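Local coordinates for protein brefeldin A esterase (Bacillus subtilis, PDB 1JKM) that degrades brefeldin A, probably by hydrolysing its lactone ester as a serine hydrolase of the alpha/beta hydrolase family, at residues G164-L169 with T203-R208; A170-V175 with D213-V218. All coordinates share one frame; numbering follows the deposited sequence.

Contact 1. Residues G164-L169 with T203-R208; sequences GVEDCL and TLLAKR
Leu169 and Ala206 mark where the two helical segments run closest, with CA of Leu169 7.0 Å from CA of Ala206. The segment axes approach to 10.0 Å and their N-to-C directions differ by 71°, so the overlap is short and the buried surface modest at 174 Å². Both belong to helices of the alpha/beta hydrolase fold; 194-208 directly follows strand 184-192, the position of the helix after the nucleophile elbow in this family.

The contact is mainly apolar, and no hydrogen bond joins the segments. Leu169 places CG anti to its backbone N (chi1 -165°), which carries its branch toward the second helix. There CD2 of Leu169 rests on Ala206, 3.9 Å from its CB and 4.1 Å from its CA. The branch carbon faces the neighbouring leucine: Leu169 CG is 4.2 Å from CD1 of Leu205.

Glu166 starts out directed away from helix 194-208, but a bend at chi2 (-83°) brings its carboxylate back toward Leu205; the two side chains cross at about a right angle. OE2 of Glu166 forms a salt bridge with NH2 of Arg209, one residue beyond 203-208, and the same oxygen lies 4.1 Å from Leu205 CD1.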
ATOM      1  N   GLY B 164      35.723   2.402   2.563  1.00 26.99           N
ATOM      2  CA  GLY B 164      34.735   1.394   2.134  1.00 27.16           C
ATOM      3  C   GLY B 164      34.809   0.985   0.663  1.00 25.41           C
ATOM      4  O   GLY B 164      34.666  -0.211   0.336  1.00 26.86           O
ATOM      5  N   VAL B 165      35.005   1.958  -0.238  1.00 26.33           N
ATOM      6  CA  VAL B 165      35.061   1.607  -1.651  1.00 29.83           C
ATOM      7  C   VAL B 165      36.270   0.726  -1.921  1.00 27.60           C
ATOM      8  O   VAL B 165      36.179  -0.292  -2.612  1.00 25.80           O
ATOM      9  CB  VAL B 165      35.117   2.710  -2.723  1.00 37.87           C
ATOM     10  CG1 VAL B 165      33.758   2.947  -3.317  1.00 43.49           C
ATOM     11  CG2 VAL B 165      35.768   4.005  -2.263  1.00 38.50           C
ATOM     12  N   GLU B 166      37.416   1.049  -1.271  1.00 30.31           N
ATOM     13  CA  GLU B 166      38.527   0.100  -1.386  1.00 28.15           C
ATOM     14  C   GLU B 166      38.184  -1.274  -0.886  1.00 28.86           C
ATOM     15  O   GLU B 166      38.604  -2.308  -1.440  1.00 29.26           O
ATOM     16  CB  GLU B 166      39.764   0.685  -0.657  1.00 32.74           C
ATOM     17  CG  GLU B 166      40.211   1.963  -1.333  1.00 31.11           C
ATOM     18  CD  GLU B 166      41.103   1.776  -2.545  1.00 35.70           C
ATOM     19  OE1 GLU B 166      41.402   0.657  -3.001  1.00 33.35           O
ATOM     20  OE2 GLU B 166      41.543   2.844  -3.052  1.00 43.80           O
ATOM     21  N   ASP B 167      37.501  -1.360   0.263  1.00 27.78           N
ATOM     22  CA  ASP B 167      37.103  -2.673   0.782  1.00 29.74           C
ATOM     23  C   ASP B 167      36.194  -3.436  -0.203  1.00 29.49           C
ATOM     24  O   ASP B 167      36.396  -4.638  -0.391  1.00 27.51           O
ATOM     25  CB  ASP B 167      36.408  -2.514   2.130  1.00 31.02           C
ATOM     26  CG  ASP B 167      37.218  -2.120   3.336  1.00 37.86           C
ATOM     27  OD1 ASP B 167      38.443  -2.384   3.352  1.00 38.04           O
ATOM     28  OD2 ASP B 167      36.667  -1.531   4.306  1.00 36.78           O
ATOM     29  N   CYS B 168      35.198  -2.738  -0.774  1.00 31.96           N
ATOM     30  CA  CYS B 168      34.307  -3.369  -1.752  1.00 28.61           C
ATOM     31  C   CYS B 168      35.058  -3.798  -3.015  1.00 28.43           C
ATOM     32  O   CYS B 168      34.884  -4.914  -3.488  1.00 27.01           O
ATOM     33  CB  CYS B 168      33.162  -2.406  -2.121  1.00 31.01           C
ATOM     34  SG  CYS B 168      31.993  -2.010  -0.768  1.00 28.98           S
ATOM     35  N   LEU B 169      35.908  -2.927  -3.581  1.00 30.03           N
ATOM     36  CA  LEU B 169      36.803  -3.317  -4.666  1.00 31.55           C
ATOM     37  C   LEU B 169      37.661  -4.524  -4.326  1.00 30.28           C
ATOM     38  O   LEU B 169      37.700  -5.470  -5.118  1.00 30.49           O
ATOM     39  CB  LEU B 169      37.700  -2.152  -5.089  1.00 38.34           C
ATOM     40  CG  LEU B 169      38.499  -2.148  -6.388  1.00 42.43           C
ATOM     41  CD1 LEU B 169      39.835  -2.851  -6.220  1.00 48.64           C
ATOM     42  CD2 LEU B 169      37.742  -2.772  -7.552  1.00 40.08           C
ATOM     43  N   THR B 203      32.704  -0.023  -9.431  1.00 27.87           N
ATOM     44  CA  THR B 203      32.815  -0.227 -10.869  1.00 26.84           C
ATOM     45  C   THR B 203      33.651   0.860 -11.517  1.00 27.02           C
ATOM     46  O   THR B 203      34.499   0.518 -12.336  1.00 29.71           O
ATOM     47  CB  THR B 203      31.408  -0.318 -11.511  1.00 28.06           C
ATOM     48  OG1 THR B 203      30.710  -1.379 -10.817  1.00 23.92           O
ATOM     49  CG2 THR B 203      31.557  -0.721 -12.964  1.00 24.29           C
ATOM     50  N   LEU B 204      33.499   2.113 -11.091  1.00 25.43           N
ATOM     51  CA  LEU B 204      34.262   3.202 -11.679  1.00 29.13           C
ATOM     52  C   LEU B 204      35.747   3.060 -11.313  1.00 31.09           C
ATOM     53  O   LEU B 204      36.606   3.261 -12.166  1.00 31.76           O
ATOM     54  CB  LEU B 204      33.750   4.545 -11.186  1.00 25.73           C
ATOM     55  CG  LEU B 204      32.330   4.913 -11.640  1.00 33.01           C
ATOM     56  CD1 LEU B 204      31.887   6.213 -10.989  1.00 28.96           C
ATOM     57  CD2 LEU B 204      32.224   4.987 -13.161  1.00 30.14           C
ATOM     58  N   LEU B 205      36.009   2.635 -10.087  1.00 28.18           N
ATOM     59  CA  LEU B 205      37.344   2.391  -9.593  1.00 33.68           C
ATOM     60  C   LEU B 205      37.987   1.193 -10.260  1.00 34.05           C
ATOM     61  O   LEU B 205      39.135   1.296 -10.728  1.00 35.46           O
ATOM     62  CB  LEU B 205      37.361   2.181  -8.086  1.00 40.20           C
ATOM     63  CG  LEU B 205      38.276   2.992  -7.175  1.00 44.11           C
ATOM     64  CD1 LEU B 205      38.873   2.069  -6.117  1.00 45.64           C
ATOM     65  CD2 LEU B 205      39.377   3.767  -7.876  1.00 37.99           C
ATOM     66  N   ALA B 206      37.277   0.087 -10.437  1.00 30.45           N
ATOM     67  CA  ALA B 206      37.779  -1.026 -11.207  1.00 30.38           C
ATOM     68  C   ALA B 206      38.156  -0.569 -12.621  1.00 32.65           C
ATOM     69  O   ALA B 206      39.242  -0.966 -13.064  1.00 34.94           O
ATOM     70  CB  ALA B 206      36.809  -2.198 -11.258  1.00 29.91           C
ATOM     71  N   LYS B 207      37.348   0.259 -13.279  1.00 30.10           N
ATOM     72  CA  LYS B 207      37.709   0.766 -14.584  1.00 31.85           C
ATOM     73  C   LYS B 207      39.011   1.593 -14.582  1.00 35.04           C
ATOM     74  O   LYS B 207      39.796   1.516 -15.525  1.00 32.38           O
ATOM     75  CB  LYS B 207      36.611   1.628 -15.194  1.00 29.12           C
ATOM     76  CG  LYS B 207      36.928   2.076 -16.615  1.00 33.10           C
ATOM     77  CD  LYS B 207      35.712   2.641 -17.329  1.00 42.32           C
ATOM     78  CE  LYS B 207      35.851   4.139 -17.522  1.00 42.80           C
ATOM     79  NZ  LYS B 207      35.589   4.559 -18.918  1.00 39.14           N
ATOM     80  N   ARG B 208      39.181   2.449 -13.586  1.00 33.47           N
ATOM     81  CA  ARG B 208      40.390   3.243 -13.466  1.00 38.03           C
ATOM     82  C   ARG B 208      41.626   2.379 -13.262  1.00 38.89           C
ATOM     83  O   ARG B 208      42.656   2.652 -13.889  1.00 42.95           O
ATOM     84  CB  ARG B 208      40.259   4.214 -12.298  1.00 34.78           C
ATOM     85  CG  ARG B 208      39.311   5.335 -12.682  1.00 34.88           C
ATOM     86  CD  ARG B 208      39.366   6.383 -11.566  1.00 36.37           C
ATOM     87  NE  ARG B 208      38.468   7.472 -11.959  1.00 38.73           N
ATOM     88  CZ  ARG B 208      38.388   8.555 -11.207  1.00 38.20           C
ATOM     89  NH1 ARG B 208      39.143   8.595 -10.113  1.00 39.93           N
ATOM     90  NH2 ARG B 208      37.555   9.494 -11.606  1.00 36.14           N
TER

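Contact 2. Residues A170-V175 with D213-V218; sequences AAVLWV and DAIDGV
Apolar contacts between Val172 and Leu173 on one side and Ala214 and Ile215 on the other account for the meeting of these segments. The shortest joins Val172 CG1 to Ile215 CG1 at 3.7 Å. Val172 CG1 stands anti to the backbone N (chi1 164°), which directs this methyl toward Ile215, and it also reaches Ile215 CD1 at 4.0 Å. The two side chains cross at about a right angle, so a single valine methyl meets two successive carbons of the isoleucine chain.

Ala214 CB forms the second apolar group. It lies 4.2 Å from Val172 CG1 and 4.1 Å from Leu173 CD2. The methyl therefore touches two consecutive helix residues at once, from clearly different directions. The nearest CA atoms of the two segments are also here, Leu173 CA 6.4 Å from Ala214 CA.

Within the alpha/beta hydrolase fold, the contact sets helix 163-177 beside the connection from helix 194-208 to strand 217-221, where a 3-10 segment ending at 213-214 passes through a turn at 215-216 into the strand. Val172 also touches Thr202 and Val189, so the same side chain packs on helix 194-208 and on strand 184-192 as well.

Polar links across the segments are absent, and those nearby tie the turn to other parts. Asp216 forms salt bridges with Arg361 and Arg179, and its OD2 accepts a hydrogen bond from Val187 N. Backbone bonds join Gly217 to Val189 and Val218 to Val292, setting this strand between 184-192 and 291-296.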
ATOM      1  N   ALA B 170      38.382  -4.545  -3.191  1.00 32.32           N
ATOM      2  CA  ALA B 170      39.071  -5.789  -2.801  1.00 32.29           C
ATOM      3  C   ALA B 170      38.203  -7.032  -2.914  1.00 33.43           C
ATOM      4  O   ALA B 170      38.611  -8.089  -3.441  1.00 30.00           O
ATOM      5  CB  ALA B 170      39.621  -5.646  -1.383  1.00 32.41           C
ATOM      6  N   ALA B 171      36.985  -6.995  -2.353  1.00 27.59           N
ATOM      7  CA  ALA B 171      36.101  -8.160  -2.386  1.00 26.05           C
ATOM      8  C   ALA B 171      35.671  -8.554  -3.793  1.00 25.96           C
ATOM      9  O   ALA B 171      35.661  -9.740  -4.123  1.00 28.32           O
ATOM     10  CB  ALA B 171      34.846  -7.811  -1.563  1.00 28.02           C
ATOM     11  N   VAL B 172      35.344  -7.576  -4.645  1.00 27.76           N
ATOM     12  CA  VAL B 172      34.964  -7.897  -6.030  1.00 31.46           C
ATOM     13  C   VAL B 172      36.112  -8.586  -6.756  1.00 31.75           C
ATOM     14  O   VAL B 172      35.906  -9.630  -7.361  1.00 30.35           O
ATOM     15  CB  VAL B 172      34.475  -6.648  -6.800  1.00 32.12           C
ATOM     16  CG1 VAL B 172      34.447  -6.831  -8.308  1.00 31.08           C
ATOM     17  CG2 VAL B 172      33.066  -6.262  -6.339  1.00 26.88           C
ATOM     18  N   LEU B 173      37.328  -8.050  -6.669  1.00 34.11           N
ATOM     19  CA  LEU B 173      38.491  -8.711  -7.268  1.00 34.65           C
ATOM     20  C   LEU B 173      38.777 -10.092  -6.719  1.00 35.02           C
ATOM     21  O   LEU B 173      38.972 -11.056  -7.475  1.00 35.66           O
ATOM     22  CB  LEU B 173      39.730  -7.829  -7.059  1.00 40.15           C
ATOM     23  CG  LEU B 173      39.697  -6.442  -7.685  1.00 41.06           C
ATOM     24  CD1 LEU B 173      41.021  -5.730  -7.433  1.00 34.12           C
ATOM     25  CD2 LEU B 173      39.387  -6.506  -9.179  1.00 42.15           C
ATOM     26  N   TRP B 174      38.644 -10.280  -5.399  1.00 34.05           N
ATOM     27  CA  TRP B 174      38.743 -11.622  -4.846  1.00 32.40           C
ATOM     28  C   TRP B 174      37.756 -12.614  -5.417  1.00 33.46           C
ATOM     29  O   TRP B 174      38.022 -13.788  -5.709  1.00 30.01           O
ATOM     30  CB  TRP B 174      38.598 -11.541  -3.313  1.00 34.51           C
ATOM     31  CG  TRP B 174      38.906 -12.847  -2.649  1.00 37.92           C
ATOM     32  CD1 TRP B 174      40.129 -13.274  -2.199  1.00 40.59           C
ATOM     33  CD2 TRP B 174      37.975 -13.894  -2.357  1.00 41.48           C
ATOM     34  NE1 TRP B 174      40.006 -14.532  -1.643  1.00 40.06           N
ATOM     35  CE2 TRP B 174      38.690 -14.930  -1.730  1.00 45.36           C
ATOM     36  CE3 TRP B 174      36.602 -14.057  -2.566  1.00 42.25           C
ATOM     37  CZ2 TRP B 174      38.079 -16.111  -1.316  1.00 44.46           C
ATOM     38  CZ3 TRP B 174      35.999 -15.228  -2.153  1.00 43.60           C
ATOM     39  CH2 TRP B 174      36.737 -16.245  -1.533  1.00 45.17           C
ATOM     40  N   VAL B 175      36.486 -12.174  -5.508  1.00 33.34           N
ATOM     41  CA  VAL B 175      35.435 -13.039  -6.029  1.00 30.42           C
ATOM     42  C   VAL B 175      35.727 -13.365  -7.489  1.00 27.84           C
ATOM     43  O   VAL B 175      35.563 -14.505  -7.896  1.00 28.88           O
ATOM     44  CB  VAL B 175      34.044 -12.358  -5.887  1.00 34.52           C
ATOM     45  CG1 VAL B 175      32.947 -13.188  -6.524  1.00 29.85           C
ATOM     46  CG2 VAL B 175      33.713 -12.121  -4.420  1.00 32.45           C
ATOM     47  N   ASP B 213      37.037  -5.933 -16.373  1.00 31.83           N
ATOM     48  CA  ASP B 213      36.631  -7.296 -16.676  1.00 30.20           C
ATOM     49  C   ASP B 213      36.170  -8.136 -15.507  1.00 30.79           C
ATOM     50  O   ASP B 213      35.692  -9.272 -15.662  1.00 31.65           O
ATOM     51  CB  ASP B 213      37.814  -8.009 -17.375  1.00 42.47           C
ATOM     52  CG  ASP B 213      38.992  -8.063 -16.410  1.00 47.98           C
ATOM     53  OD1 ASP B 213      39.632  -6.999 -16.246  1.00 54.23           O
ATOM     54  OD2 ASP B 213      39.240  -9.139 -15.834  1.00 54.23           O
ATOM     55  N   ALA B 214      36.372  -7.716 -14.258  1.00 27.56           N
ATOM     56  CA  ALA B 214      35.950  -8.432 -13.083  1.00 27.10           C
ATOM     57  C   ALA B 214      34.402  -8.332 -12.955  1.00 29.31           C
ATOM     58  O   ALA B 214      33.873  -9.174 -12.247  1.00 31.90           O
ATOM     59  CB  ALA B 214      36.590  -7.835 -11.829  1.00 24.56           C
ATOM     60  N   ILE B 215      33.763  -7.346 -13.571  1.00 27.30           N
ATOM     61  CA  ILE B 215      32.348  -7.052 -13.302  1.00 26.95           C
ATOM     62  C   ILE B 215      31.536  -7.230 -14.587  1.00 23.32           C
ATOM     63  O   ILE B 215      31.678  -6.501 -15.559  1.00 25.06           O
ATOM     64  CB  ILE B 215      32.191  -5.597 -12.787  1.00 31.02           C
ATOM     65  CG1 ILE B 215      32.867  -5.484 -11.408  1.00 33.42           C
ATOM     66  CG2 ILE B 215      30.735  -5.146 -12.694  1.00 22.93           C
ATOM     67  CD1 ILE B 215      33.270  -4.101 -10.990  1.00 28.26           C
ATOM     68  N   ASP B 216      30.594  -8.163 -14.575  1.00 24.03           N
ATOM     69  CA  ASP B 216      29.709  -8.471 -15.687  1.00 22.74           C
ATOM     70  C   ASP B 216      28.438  -7.605 -15.722  1.00 21.21           C
ATOM     71  O   ASP B 216      28.030  -7.238 -16.835  1.00 22.44           O
ATOM     72  CB  ASP B 216      29.289  -9.946 -15.619  1.00 25.50           C
ATOM     73  CG  ASP B 216      30.494 -10.876 -15.751  1.00 31.77           C
ATOM     74  OD1 ASP B 216      31.257 -10.688 -16.722  1.00 30.36           O
ATOM     75  OD2 ASP B 216      30.663 -11.769 -14.907  1.00 28.34           O
ATOM     76  N   GLY B 217      28.166  -6.813 -14.697  1.00 22.82           N
ATOM     77  CA  GLY B 217      26.950  -5.971 -14.725  1.00 20.76           C
ATOM     78  C   GLY B 217      26.700  -5.381 -13.343  1.00 21.43           C
ATOM     79  O   GLY B 217      27.369  -5.800 -12.366  1.00 22.77           O
ATOM     80  N   VAL B 218      25.924  -4.313 -13.325  1.00 21.77           N
ATOM     81  CA  VAL B 218      25.698  -3.565 -12.081  1.00 19.31           C
ATOM     82  C   VAL B 218      24.159  -3.382 -11.963  1.00 19.65           C
ATOM     83  O   VAL B 218      23.532  -2.907 -12.893  1.00 16.99           O
ATOM     84  CB  VAL B 218      26.432  -2.225 -12.055  1.00 23.16           C
ATOM     85  CG1 VAL B 218      26.071  -1.330 -10.892  1.00 19.31           C
ATOM     86  CG2 VAL B 218      27.969  -2.387 -12.011  1.00 24.76           C
TER

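Overall arrangement
Coming from the N terminus, the chain reaches helix 163-177 after the first four strands of the main sheet; this helix supplies 164-169 to contact 1 and then 170-175 to contact 2. It passes through strand 184-192 and reaches 203-208, closing contact 1 after 33 intervening residues; 213-218 closes contact 2 after 37. The segments alternate, so the two loops cross. Their centres are 9 Å apart, and they meet where Thr203 OG1 lies 3.2 Å from Val218 CG2 and where Ile215 CD1 packs on Thr203 and Ala206. Helix 163-177 thus packs successively against helix 194-208 and the turn leading from that helix into strand 217-221 of the main sheet.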